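PDB 5KF0: aldehyde dehydrogenase from Burkholderia vietnamiensis, which probably catalyses the oxidation of aldehydes to carboxylic acids with a nicotinamide dinucleotide as hydride acceptor, and binds NADPH. Local coordinates for residues R342-W347 against A367-T372; E396-D399 against D403-A406; L274-D279 against V440-P445; V377-D382 against V408-F413. One frame throughout, in Å; residues are numbered along the deposited sequence. Where two conformers were deposited one is given.

Contact 1. Residues R342-W347 against A367-T372; sequences RRLSGW and AMFEAT
Helix 338-353 lies against strand 368-375 of the mixed beta sheet in what is, by family, the catalytic domain of an aldehyde dehydrogenase, and this helix-on-sheet packing is carried by Leu344, Ser345 and Phe369. The phenyl ring of Phe369 reaches across with its CE2 corner: Leu344 CG lies 3.8 Å from Phe369 CE2. The CD2 methyl of the leucine lies over one face of the ring, near the same corner, with Leu344 CD2 4.0 Å from Phe369 CE2. The two side chains cross at about a right angle. Phe369 CG is turned opposite the backbone N (chi1 -156°), which swings the ring out from the strand to the helix. Val392 of the neighbouring strand touches both Leu344 and Phe369, while Met348 and Val364 add to the apolar surroundings of the ring. At the ring's edge, close to its plane, Ser345 N is 3.7 Å from Phe369 CE2, so the aromatic corner rests on the helix backbone itself, and beside that nitrogen Ser345 CB comes within 3.9 Å of the same Phe369 CE2.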
loop_
_atom_site.group_PDB
_atom_site.type_symbol
_atom_site.label_atom_id
_atom_site.label_comp_id
_atom_site.label_asym_id
_atom_site.label_seq_id
_atom_site.Cartn_x
_atom_site.Cartn_y
_atom_site.Cartn_z
ATOM N N ARG A 342 -23.827 -32.894 -27.412
ATOM C CA ARG A 342 -24.693 -32.635 -28.559
ATOM C C ARG A 342 -24.824 -31.146 -28.847
ATOM O O ARG A 342 -24.921 -30.758 -30.018
ATOM C CB ARG A 342 -26.075 -33.246 -28.335
ATOM C CG ARG A 342 -26.105 -34.753 -28.460
ATOM C CD ARG A 342 -27.535 -35.270 -28.574
ATOM N NE ARG A 342 -28.333 -34.965 -27.388
ATOM C CZ ARG A 342 -28.342 -35.706 -26.283
ATOM N NH1 ARG A 342 -27.586 -36.792 -26.205
ATOM N NH2 ARG A 342 -29.102 -35.360 -25.252
ATOM N N ARG A 343 -24.833 -30.303 -27.807
ATOM C CA ARG A 343 -24.840 -28.859 -28.030
ATOM C C ARG A 343 -23.636 -28.442 -28.862
ATOM O O ARG A 343 -23.771 -27.789 -29.904
ATOM C CB ARG A 343 -24.843 -28.103 -26.700
ATOM C CG ARG A 343 -24.542 -26.598 -26.864
ATOM C CD ARG A 343 -24.294 -25.868 -25.545
ATOM N NE ARG A 343 -23.255 -26.493 -24.716
ATOM C CZ ARG A 343 -21.948 -26.359 -24.916
ATOM N NH1 ARG A 343 -21.497 -25.636 -25.928
ATOM N NH2 ARG A 343 -21.087 -26.973 -24.108
ATOM N N LEU A 344 -22.444 -28.826 -28.414
ATOM C CA LEU A 344 -21.222 -28.401 -29.089
ATOM C C LEU A 344 -21.100 -29.027 -30.473
ATOM O O LEU A 344 -20.693 -28.352 -31.426
ATOM C CB LEU A 344 -20.013 -28.749 -28.225
ATOM C CG LEU A 344 -18.663 -28.321 -28.795
ATOM C CD1 LEU A 344 -18.638 -26.822 -29.127
ATOM C CD2 LEU A 344 -17.618 -28.658 -27.747
ATOM N N SER A 345 -21.450 -30.312 -30.610
ATOM C CA SER A 345 -21.382 -30.930 -31.931
ATOM C C SER A 345 -22.362 -30.275 -32.899
ATOM O O SER A 345 -22.071 -30.181 -34.096
ATOM C CB SER A 345 -21.628 -32.439 -31.835
ATOM O OG SER A 345 -22.994 -32.738 -31.634
ATOM N N GLY A 346 -23.503 -29.786 -32.405
ATOM C CA GLY A 346 -24.430 -29.079 -33.279
ATOM C C GLY A 346 -23.862 -27.766 -33.790
ATOM O O GLY A 346 -24.023 -27.427 -34.970
ATOM N N TRP A 347 -23.194 -27.011 -32.910
ATOM C CA TRP A 347 -22.499 -25.798 -33.343
ATOM C C TRP A 347 -21.397 -26.129 -34.339
ATOM O O TRP A 347 -21.166 -25.379 -35.295
ATOM C CB TRP A 347 -21.893 -25.063 -32.143
ATOM C CG TRP A 347 -22.868 -24.574 -31.115
ATOM C CD1 TRP A 347 -24.234 -24.629 -31.174
ATOM C CD2 TRP A 347 -22.543 -23.960 -29.868
ATOM N NE1 TRP A 347 -24.777 -24.081 -30.035
ATOM C CE2 TRP A 347 -23.758 -23.668 -29.215
ATOM C CE3 TRP A 347 -21.339 -23.630 -29.236
ATOM C CZ2 TRP A 347 -23.803 -23.053 -27.959
ATOM C CZ3 TRP A 347 -21.384 -23.022 -27.993
ATOM C CH2 TRP A 347 -22.609 -22.747 -27.365
ATOM N N ALA A 367 -20.710 -38.719 -24.970
ATOM C CA ALA A 367 -19.964 -37.645 -24.333
ATOM C C ALA A 367 -18.473 -37.678 -24.650
ATOM O O ALA A 367 -17.744 -36.798 -24.179
ATOM C CB ALA A 367 -20.170 -37.677 -22.813
ATOM N N MET A 368 -17.996 -38.653 -25.424
ATOM C CA MET A 368 -16.581 -38.710 -25.801
ATOM C C MET A 368 -16.383 -37.891 -27.074
ATOM O O MET A 368 -16.632 -38.369 -28.187
ATOM C CB MET A 368 -16.115 -40.153 -25.972
ATOM C CG MET A 368 -16.273 -41.007 -24.716
ATOM S SD MET A 368 -15.533 -40.357 -23.191
ATOM C CE MET A 368 -13.827 -40.155 -23.654
ATOM N N PHE A 369 -15.916 -36.657 -26.897
ATOM C CA PHE A 369 -15.684 -35.696 -27.970
ATOM C C PHE A 369 -14.173 -35.572 -28.152
ATOM O O PHE A 369 -13.478 -35.129 -27.234
ATOM C CB PHE A 369 -16.315 -34.356 -27.574
ATOM C CG PHE A 369 -16.670 -33.441 -28.718
ATOM C CD1 PHE A 369 -15.733 -33.084 -29.675
ATOM C CD2 PHE A 369 -17.949 -32.888 -28.791
ATOM C CE1 PHE A 369 -16.069 -32.212 -30.712
ATOM C CE2 PHE A 369 -18.292 -32.007 -29.820
ATOM C CZ PHE A 369 -17.346 -31.676 -30.786
ATOM N N GLU A 370 -13.653 -35.977 -29.312
ATOM C CA GLU A 370 -12.205 -35.923 -29.398
ATOM C C GLU A 370 -11.717 -34.478 -29.548
ATOM O O GLU A 370 -12.457 -33.548 -29.869
ATOM C CB GLU A 370 -11.685 -36.816 -30.528
ATOM C CG GLU A 370 -11.972 -36.355 -31.931
ATOM C CD GLU A 370 -11.452 -37.346 -32.967
ATOM O OE1 GLU A 370 -10.545 -38.149 -32.640
ATOM O OE2 GLU A 370 -11.953 -37.327 -34.106
ATOM N N ALA A 371 -10.437 -34.299 -29.224
ATOM C CA ALA A 371 -9.821 -32.994 -29.417
ATOM C C ALA A 371 -9.935 -32.619 -30.891
ATOM O O ALA A 371 -9.533 -33.389 -31.769
ATOM C CB ALA A 371 -8.357 -33.016 -28.973
ATOM N N THR A 372 -10.495 -31.442 -31.158
ATOM C CA THR A 372 -10.924 -31.059 -32.496
ATOM C C THR A 372 -10.462 -29.644 -32.813
ATOM O O THR A 372 -10.531 -28.755 -31.959
ATOM C CB THR A 372 -12.457 -31.182 -32.597
ATOM O OG1 THR A 372 -12.836 -32.553 -32.384
ATOM C CG2 THR A 372 -12.976 -30.744 -33.956
#

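Contact 2. Residues E396-D399 against D403-A406; sequences EKFD and DALA
Phe398 and Ala404 meet where strand 392-398 gives way to helix 401-409, and the strand leads up to them from Glu396. That glutamate and Lys397 are bound to the helix through one arginine: Arg407 forms a salt bridge with Glu396 OE1 and donates a hydrogen bond to the backbone Lys397 O. Next comes Phe398, which carries the apolar part of the contact. Its CG lies between the backbone N and the carbonyl carbon (chi1 71°), and this sets the ring broadside to the helix. The Ala404 methyl sits over the middle of that face: Ala404 CB is 3.6 Å from the Phe398 ring centroid and only 7° off the ring normal, a textbook CH-pi contact with all six ring carbons about equally far from the methyl. Phe398 CB also passes 4.1 Å from Asp403 OD1. At Asp399 the link becomes polar and indirect. Water 1 accepts from Asp399 N at 2.8 Å and donates to Asp403 OD1, also at 2.8 Å. Arg407, one helical turn further on, holds the same Asp403 OD1 in a salt bridge, so this carboxylate oxygen serves both the water and the arginine that ties helix to strand. Ile265 of strand 263-266 touches both Phe398 and Ala404, placing the helix over the sheet. Strand, tight turn and returning helix, followed by parallel strand 416-420, make up a beta-alpha-beta crossover of the alpha/beta catalytic domain.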
loop_
_atom_site.group_PDB
_atom_site.type_symbol
_atom_site.label_atom_id
_atom_site.label_comp_id
_atom_site.label_asym_id
_atom_site.label_seq_id
_atom_site.Cartn_x
_atom_site.Cartn_y
_atom_site.Cartn_z
ATOM N N GLU A 396 -7.436 -19.176 -36.855
ATOM C CA GLU A 396 -7.635 -18.123 -37.844
ATOM C C GLU A 396 -6.343 -17.322 -37.991
ATOM O O GLU A 396 -5.414 -17.438 -37.182
ATOM C CB GLU A 396 -8.840 -17.229 -37.482
ATOM C CG GLU A 396 -8.841 -16.671 -36.051
ATOM C CD GLU A 396 -10.091 -15.842 -35.718
ATOM O OE1 GLU A 396 -10.840 -15.456 -36.649
ATOM O OE2 GLU A 396 -10.328 -15.577 -34.517
ATOM N N LYS A 397 -6.295 -16.509 -39.046
ATOM C CA LYS A 397 -5.077 -15.872 -39.537
ATOM C C LYS A 397 -5.208 -14.355 -39.443
ATOM O O LYS A 397 -6.291 -13.808 -39.663
ATOM C CB LYS A 397 -4.825 -16.305 -40.997
ATOM C CG LYS A 397 -3.533 -15.811 -41.633
ATOM C CD LYS A 397 -3.475 -16.192 -43.130
ATOM C CE LYS A 397 -3.387 -17.692 -43.319
ATOM N NZ LYS A 397 -3.127 -18.053 -44.748
ATOM N N PHE A 398 -4.108 -13.662 -39.130
ATOM C CA PHE A 398 -4.109 -12.199 -39.201
ATOM C C PHE A 398 -2.785 -11.698 -39.767
ATOM O O PHE A 398 -1.776 -12.406 -39.759
ATOM C CB PHE A 398 -4.361 -11.546 -37.830
ATOM C CG PHE A 398 -3.209 -11.669 -36.866
ATOM C CD1 PHE A 398 -2.260 -10.653 -36.752
ATOM C CD2 PHE A 398 -3.083 -12.795 -36.057
ATOM C CE1 PHE A 398 -1.196 -10.770 -35.850
ATOM C CE2 PHE A 398 -2.031 -12.913 -35.148
ATOM C CZ PHE A 398 -1.086 -11.907 -35.053
ATOM N N ASP A 399 -2.817 -10.456 -40.270
ATOM C CA ASP A 399 -1.655 -9.733 -40.789
ATOM C C ASP A 399 -1.175 -8.637 -39.851
ATOM O O ASP A 399 0.032 -8.483 -39.637
ATOM C CB ASP A 399 -1.969 -9.064 -42.139
ATOM C CG ASP A 399 -2.310 -10.040 -43.218
ATOM O OD1 ASP A 399 -1.776 -11.168 -43.201
ATOM O OD2 ASP A 399 -3.104 -9.664 -44.101
ATOM N N ASP A 403 -5.412 -5.702 -35.809
ATOM C CA ASP A 403 -6.555 -6.489 -36.259
ATOM C C ASP A 403 -6.759 -7.714 -35.370
ATOM O O ASP A 403 -7.896 -8.082 -35.060
ATOM C CB ASP A 403 -6.353 -6.906 -37.716
ATOM C CG ASP A 403 -7.515 -7.716 -38.267
ATOM O OD1 ASP A 403 -7.259 -8.805 -38.821
ATOM O OD2 ASP A 403 -8.675 -7.264 -38.175
ATOM N N ALA A 404 -5.667 -8.374 -34.973
ATOM C CA ALA A 404 -5.781 -9.479 -34.026
ATOM C C ALA A 404 -6.425 -9.017 -32.728
ATOM O O ALA A 404 -7.310 -9.694 -32.187
ATOM C CB ALA A 404 -4.401 -10.084 -33.752
ATOM N N LEU A 405 -6.007 -7.853 -32.218
ATOM C CA LEU A 405 -6.586 -7.355 -30.972
ATOM C C LEU A 405 -8.076 -7.082 -31.136
ATOM O O LEU A 405 -8.886 -7.457 -30.274
ATOM C CB LEU A 405 -5.861 -6.083 -30.510
ATOM C CG LEU A 405 -4.364 -6.211 -30.208
ATOM C CD1 LEU A 405 -3.794 -4.861 -29.772
ATOM C CD2 LEU A 405 -4.093 -7.269 -29.151
ATOM N N ALA A 406 -8.455 -6.438 -32.240
ATOM C CA ALA A 406 -9.864 -6.155 -32.488
ATOM C C ALA A 406 -10.676 -7.439 -32.565
ATOM O O ALA A 406 -11.822 -7.488 -32.106
ATOM C CB ALA A 406 -10.017 -5.346 -33.774
HETATM O O HOH W 1 -4.894 -8.653 -40.237
#

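Contact 3. Residues L274-D279 against V440-P445; sequences LDYVVD and VINDVP
Tyr276 OH donates a hydrogen bond to Asn442 O at 2.7 Å, and this bond joins 274-279, at the start of helix 274-286, to 440-445, where the chain turns after strand 438-441. The hydroxyl comes in the carbonyl plane, with a C=O...donor angle of 155°, and the oxygen in turn lies at the edge of the phenol ring. Tyr276 CG stands opposite the backbone N (chi1 162°), which extends the ring from the helix to the turn. The Asn442 side chain crosses the ring at a slant, Asn442 OD1 coming 4.0 Å from Tyr276 CE1 with the amide tilted 56° against the ring. The Asp443 carboxylate flanks the hydroxyl, Asp443 OD2 being 3.9 Å from Tyr276 OH.

The next shell holds these groups in place. Asn442 has positive phi, in the left-handed region, where the chain leaves the strand. Its OD1 is bonded to Gln273, just ahead of the helix, and Asp443 OD2 pairs with Arg280, a second tie from the helix to the turn, besides weakly taking Val444 N. From the second subunit, Arg483 bonds Tyr276 OH through NH1 and Asn442 ND2 through its backbone O, Tyr143 bonds Asp443 OD1, and Arg485 makes a cation-pi contact with the tyrosine ring. Val440 and Ile441 pair in parallel with a strand of that subunit, so the sheet continues across the interface with it.

The Arg483 charge would polarise the tyrosine hydroxyl, probably making it a better donor to Asn442 O, which is consistent with the turn being held partly by the neighbouring subunit.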
loop_
_atom_site.group_PDB
_atom_site.type_symbol
_atom_site.label_atom_id
_atom_site.label_comp_id
_atom_site.label_asym_id
_atom_site.label_seq_id
_atom_site.Cartn_x
_atom_site.Cartn_y
_atom_site.Cartn_z
ATOM N N LEU A 274 7.953 -22.274 -31.749
ATOM C CA LEU A 274 6.646 -22.780 -32.162
ATOM C C LEU A 274 6.264 -24.059 -31.426
ATOM O O LEU A 274 5.086 -24.272 -31.128
ATOM C CB LEU A 274 6.614 -23.007 -33.676
ATOM C CG LEU A 274 6.248 -21.769 -34.497
ATOM C CD1 LEU A 274 6.139 -22.130 -35.980
ATOM C CD2 LEU A 274 4.960 -21.116 -33.992
ATOM N N ASP A 275 7.228 -24.940 -31.135
ATOM C CA ASP A 275 6.870 -26.165 -30.420
ATOM C C ASP A 275 6.344 -25.850 -29.025
ATOM O O ASP A 275 5.385 -26.477 -28.559
ATOM C CB ASP A 275 8.062 -27.120 -30.338
ATOM C CG ASP A 275 8.372 -27.789 -31.671
ATOM O OD1 ASP A 275 7.477 -27.856 -32.539
ATOM O OD2 ASP A 275 9.514 -28.253 -31.848
ATOM N N TYR A 276 6.952 -24.872 -28.345
ATOM C CA TYR A 276 6.441 -24.441 -27.049
ATOM C C TYR A 276 5.041 -23.861 -27.190
ATOM O O TYR A 276 4.132 -24.196 -26.421
ATOM C CB TYR A 276 7.376 -23.397 -26.422
ATOM C CG TYR A 276 6.708 -22.596 -25.318
ATOM C CD1 TYR A 276 6.304 -21.279 -25.526
ATOM C CD2 TYR A 276 6.463 -23.169 -24.072
ATOM C CE1 TYR A 276 5.666 -20.557 -24.512
ATOM C CE2 TYR A 276 5.844 -22.459 -23.056
ATOM C CZ TYR A 276 5.447 -21.151 -23.286
ATOM O OH TYR A 276 4.815 -20.460 -22.279
ATOM N N VAL A 277 4.858 -22.980 -28.176
ATOM C CA VAL A 277 3.558 -22.346 -28.395
ATOM C C VAL A 277 2.489 -23.400 -28.652
ATOM O O VAL A 277 1.418 -23.395 -28.034
ATOM C CB VAL A 277 3.654 -21.343 -29.561
ATOM C CG1 VAL A 277 2.267 -20.798 -29.927
ATOM C CG2 VAL A 277 4.625 -20.192 -29.177
ATOM N N VAL A 278 2.777 -24.324 -29.570
ATOM C CA VAL A 278 1.826 -25.377 -29.917
ATOM C C VAL A 278 1.487 -26.226 -28.698
ATOM O O VAL A 278 0.324 -26.588 -28.489
ATOM C CB VAL A 278 2.389 -26.219 -31.076
ATOM C CG1 VAL A 278 1.655 -27.557 -31.197
ATOM C CG2 VAL A 278 2.299 -25.423 -32.372
ATOM N N ASP A 279 2.484 -26.537 -27.860
ATOM C CA ASP A 279 2.209 -27.324 -26.661
ATOM C C ASP A 279 1.256 -26.588 -25.725
ATOM O O ASP A 279 0.320 -27.190 -25.184
ATOM C CB ASP A 279 3.514 -27.674 -25.948
ATOM C CG ASP A 279 3.295 -28.594 -24.759
ATOM O OD1 ASP A 279 2.915 -29.764 -24.973
ATOM O OD2 ASP A 279 3.501 -28.144 -23.616
ATOM N N VAL A 440 -2.412 -12.404 -20.675
ATOM C CA VAL A 440 -1.269 -13.270 -20.393
ATOM C C VAL A 440 -0.276 -13.146 -21.539
ATOM O O VAL A 440 -0.642 -13.338 -22.709
ATOM C CB VAL A 440 -1.707 -14.732 -20.188
ATOM C CG1 VAL A 440 -0.500 -15.603 -19.839
ATOM C CG2 VAL A 440 -2.775 -14.820 -19.089
ATOM N N ILE A 441 0.976 -12.819 -21.216
ATOM C CA ILE A 441 2.031 -12.637 -22.217
ATOM C C ILE A 441 2.948 -13.850 -22.177
ATOM O O ILE A 441 3.508 -14.180 -21.123
ATOM C CB ILE A 441 2.833 -11.342 -21.981
ATOM C CG1 ILE A 441 1.916 -10.108 -22.013
ATOM C CG2 ILE A 441 3.960 -11.216 -23.025
ATOM C CD1 ILE A 441 1.206 -9.898 -23.355
ATOM N N ASN A 442 3.115 -14.496 -23.333
ATOM C CA ASN A 442 3.983 -15.659 -23.527
ATOM C C ASN A 442 3.417 -16.927 -22.872
ATOM O O ASN A 442 4.165 -17.863 -22.571
ATOM C CB ASN A 442 5.417 -15.378 -23.034
ATOM C CG ASN A 442 6.445 -16.245 -23.723
ATOM O OD1 ASN A 442 6.257 -16.644 -24.876
ATOM N ND2 ASN A 442 7.540 -16.544 -23.024
ATOM N N ASP A 443 2.103 -16.967 -22.653
ATOM C CA ASP A 443 1.390 -18.202 -22.334
ATOM C C ASP A 443 -0.066 -18.017 -22.756
ATOM O O ASP A 443 -0.486 -16.923 -23.145
ATOM C CB ASP A 443 1.507 -18.568 -20.847
ATOM C CG ASP A 443 1.198 -20.041 -20.567
ATOM O OD1 ASP A 443 1.159 -20.419 -19.383
ATOM O OD2 ASP A 443 0.965 -20.823 -21.518
ATOM N N VAL A 444 -0.832 -19.103 -22.679
ATOM C CA VAL A 444 -2.239 -19.088 -23.080
ATOM C C VAL A 444 -3.085 -18.339 -22.056
ATOM O O VAL A 444 -2.661 -18.159 -20.896
ATOM C CB VAL A 444 -2.784 -20.514 -23.275
ATOM C CG1 VAL A 444 -2.288 -21.094 -24.611
ATOM C CG2 VAL A 444 -2.392 -21.406 -22.099
ATOM N N PRO A 445 -4.289 -17.890 -22.435
ATOM C CA PRO A 445 -5.206 -17.305 -21.445
ATOM C C PRO A 445 -5.592 -18.273 -20.348
ATOM O O PRO A 445 -6.136 -17.840 -19.326
ATOM C CB PRO A 445 -6.433 -16.914 -22.286
ATOM C CG PRO A 445 -6.365 -17.844 -23.490
ATOM C CD PRO A 445 -4.885 -17.892 -23.786
#

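Contact 4. Residues V377-D382 against V408-F413; sequences VGREQD and VNDSDF
Arg379 grips the carboxylate of Asp410 side-on, with two nitrogens serving two oxygens. Arg379 NE donates to Asp410 OD2 at 2.7 Å, almost straight at 175°, and Arg379 NH2 donates to Asp410 OD1 at 2.9 Å. Both oxygens are met on the syn side and lie close to the guanidinium plane, but the two flat groups are twisted 32° against each other, so the donors come in somewhat above the carboxylate. A bend in the arginine chain at chi3 (-75°) turns its NE edge to the aspartate. Asp410 OD1 has a second positive partner in Arg385 NH2; the same arginine uses NH1 on Arg379 O, tying both sides of the bridge to helix 382-385. Each carboxylate oxygen therefore has at least one N-H donor, and OD1 has two, both from arginines.

The backbones that carry the pair are held by bonds of their own. Within 377-382 a type I turn, closed by Gln381 N to Gly378 O at 3.0 Å, presents Arg379; Gln381 then takes the N-cap position of helix 382-385. In the other segment Asp410 is the centre of an inverse gamma turn. Just beyond it, Ser411 OG accepts from Phe413 N at 2.9 Å.

Arg379 is exposed, so this is a surface bridge: a bidentate, side-on arginine-aspartate pair joining two loops of the catalytic domain, with an ST turn at Ser411 leading from helix 401-409 on toward strand 416-420.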
loop_
_atom_site.group_PDB
_atom_site.type_symbol
_atom_site.label_atom_id
_atom_site.label_comp_id
_atom_site.label_asym_id
_atom_site.label_seq_id
_atom_site.Cartn_x
_atom_site.Cartn_y
_atom_site.Cartn_z
ATOM N N VAL A 377 -13.801 -20.749 -39.779
ATOM C CA VAL A 377 -15.031 -20.573 -39.011
ATOM C C VAL A 377 -15.419 -19.102 -39.086
ATOM O O VAL A 377 -14.645 -18.236 -38.673
ATOM C CB VAL A 377 -14.856 -21.027 -37.554
ATOM C CG1 VAL A 377 -16.143 -20.791 -36.774
ATOM C CG2 VAL A 377 -14.459 -22.495 -37.500
ATOM N N GLY A 378 -16.601 -18.817 -39.626
ATOM C CA GLY A 378 -17.040 -17.434 -39.732
ATOM C C GLY A 378 -17.274 -16.824 -38.359
ATOM O O GLY A 378 -17.767 -17.484 -37.442
ATOM N N ARG A 379 -16.919 -15.537 -38.221
ATOM C CA ARG A 379 -17.060 -14.856 -36.935
ATOM C C ARG A 379 -18.511 -14.752 -36.470
ATOM O O ARG A 379 -18.741 -14.449 -35.295
ATOM C CB ARG A 379 -16.432 -13.451 -36.988
ATOM C CG ARG A 379 -17.097 -12.486 -37.969
ATOM C CD ARG A 379 -16.606 -11.041 -37.799
ATOM N NE ARG A 379 -17.177 -10.414 -36.609
ATOM C CZ ARG A 379 -18.339 -9.769 -36.577
ATOM N NH1 ARG A 379 -19.074 -9.656 -37.682
ATOM N NH2 ARG A 379 -18.769 -9.236 -35.441
ATOM N N GLU A 380 -19.488 -14.995 -37.345
ATOM C CA GLU A 380 -20.889 -14.964 -36.947
ATOM C C GLU A 380 -21.352 -16.259 -36.283
ATOM O O GLU A 380 -22.414 -16.264 -35.657
ATOM C CB GLU A 380 -21.773 -14.684 -38.166
ATOM C CG GLU A 380 -22.116 -15.918 -39.017
ATOM C CD GLU A 380 -20.976 -16.394 -39.923
ATOM O OE1 GLU A 380 -21.140 -17.462 -40.557
ATOM O OE2 GLU A 380 -19.936 -15.701 -40.027
ATOM N N GLN A 381 -20.584 -17.341 -36.405
ATOM C CA GLN A 381 -21.040 -18.668 -35.991
ATOM C C GLN A 381 -21.129 -18.813 -34.474
ATOM O O GLN A 381 -20.319 -18.262 -33.725
ATOM C CB GLN A 381 -20.087 -19.741 -36.524
ATOM C CG GLN A 381 -20.238 -20.021 -38.007
ATOM C CD GLN A 381 -21.623 -20.534 -38.345
ATOM O OE1 GLN A 381 -22.099 -21.496 -37.745
ATOM N NE2 GLN A 381 -22.290 -19.873 -39.288
ATOM N N ASP A 382 -22.101 -19.622 -34.030
ATOM C CA ASP A 382 -22.191 -19.977 -32.616
ATOM C C ASP A 382 -20.881 -20.558 -32.106
ATOM O O ASP A 382 -20.473 -20.281 -30.974
ATOM C CB ASP A 382 -23.323 -20.979 -32.384
ATOM C CG ASP A 382 -24.696 -20.356 -32.500
ATOM O OD1 ASP A 382 -24.800 -19.112 -32.481
ATOM O OD2 ASP A 382 -25.678 -21.121 -32.608
ATOM N N VAL A 408 -9.944 -10.386 -31.077
ATOM C CA VAL A 408 -10.102 -10.896 -29.715
ATOM C C VAL A 408 -11.274 -10.194 -29.031
ATOM O O VAL A 408 -12.112 -10.826 -28.374
ATOM C CB VAL A 408 -8.800 -10.717 -28.911
ATOM C CG1 VAL A 408 -9.043 -11.054 -27.423
ATOM C CG2 VAL A 408 -7.674 -11.586 -29.491
ATOM N N ASN A 409 -11.340 -8.866 -29.168
ATOM C CA ASN A 409 -12.397 -8.070 -28.549
ATOM C C ASN A 409 -13.754 -8.252 -29.215
ATOM O O ASN A 409 -14.755 -7.780 -28.667
ATOM C CB ASN A 409 -12.038 -6.580 -28.594
ATOM C CG ASN A 409 -11.035 -6.173 -27.528
ATOM O OD1 ASN A 409 -10.926 -6.805 -26.482
ATOM N ND2 ASN A 409 -10.303 -5.079 -27.794
ATOM N N ASP A 410 -13.812 -8.888 -30.391
ATOM C CA ASP A 410 -15.058 -9.077 -31.130
ATOM C C ASP A 410 -15.847 -10.217 -30.486
ATOM O O ASP A 410 -15.937 -11.333 -31.003
ATOM C CB ASP A 410 -14.756 -9.354 -32.597
ATOM C CG ASP A 410 -15.995 -9.736 -33.384
ATOM O OD1 ASP A 410 -17.072 -9.150 -33.095
ATOM O OD2 ASP A 410 -15.899 -10.635 -34.263
ATOM N N SER A 411 -16.421 -9.908 -29.321
ATOM C CA SER A 411 -17.007 -10.914 -28.450
ATOM C C SER A 411 -17.879 -10.224 -27.415
ATOM O O SER A 411 -17.623 -9.072 -27.049
ATOM C CB SER A 411 -15.919 -11.725 -27.731
ATOM O OG SER A 411 -16.501 -12.641 -26.812
ATOM N N ASP A 412 -18.895 -10.957 -26.935
ATOM C CA ASP A 412 -19.639 -10.551 -25.745
ATOM C C ASP A 412 -18.791 -10.630 -24.487
ATOM O O ASP A 412 -19.150 -10.024 -23.470
ATOM C CB ASP A 412 -20.861 -11.455 -25.525
ATOM C CG ASP A 412 -21.870 -11.383 -26.641
ATOM O OD1 ASP A 412 -21.915 -10.367 -27.360
ATOM O OD2 ASP A 412 -22.653 -12.351 -26.759
ATOM N N PHE A 413 -17.683 -11.356 -24.533
ATOM C CA PHE A 413 -16.980 -11.790 -23.338
ATOM C C PHE A 413 -15.653 -11.062 -23.196
ATOM O O PHE A 413 -15.234 -10.300 -24.071
ATOM C CB PHE A 413 -16.792 -13.312 -23.383
ATOM C CG PHE A 413 -18.087 -14.054 -23.493
ATOM C CD1 PHE A 413 -18.991 -14.030 -22.438
ATOM C CD2 PHE A 413 -18.426 -14.751 -24.656
ATOM C CE1 PHE A 413 -20.211 -14.707 -22.524
ATOM C CE2 PHE A 413 -19.639 -15.435 -24.747
ATOM C CZ PHE A 413 -20.537 -15.402 -23.669
#

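Contacts 1, 2 and 3 all reach the same mixed sheet of the catalytic domain: strands 368-375 and 392-398, used by contacts 1 and 2, are neighbours in it, while contact 3 works at strand 438-441. Contact 3 spans the longest chain separation, and the other three fall between its two segments. Contact 1 closes before contact 4 opens, and contact 4 encloses contact 2. The latter two share helix 401-409, with centres about 12 Å apart. Contacts 1 and 4 touch where Trp347 CG packs 3.8 Å from Asp382 CB. Contact 3, its centre about 17 Å from that of contact 2, carries this domain's sheet into the second subunit.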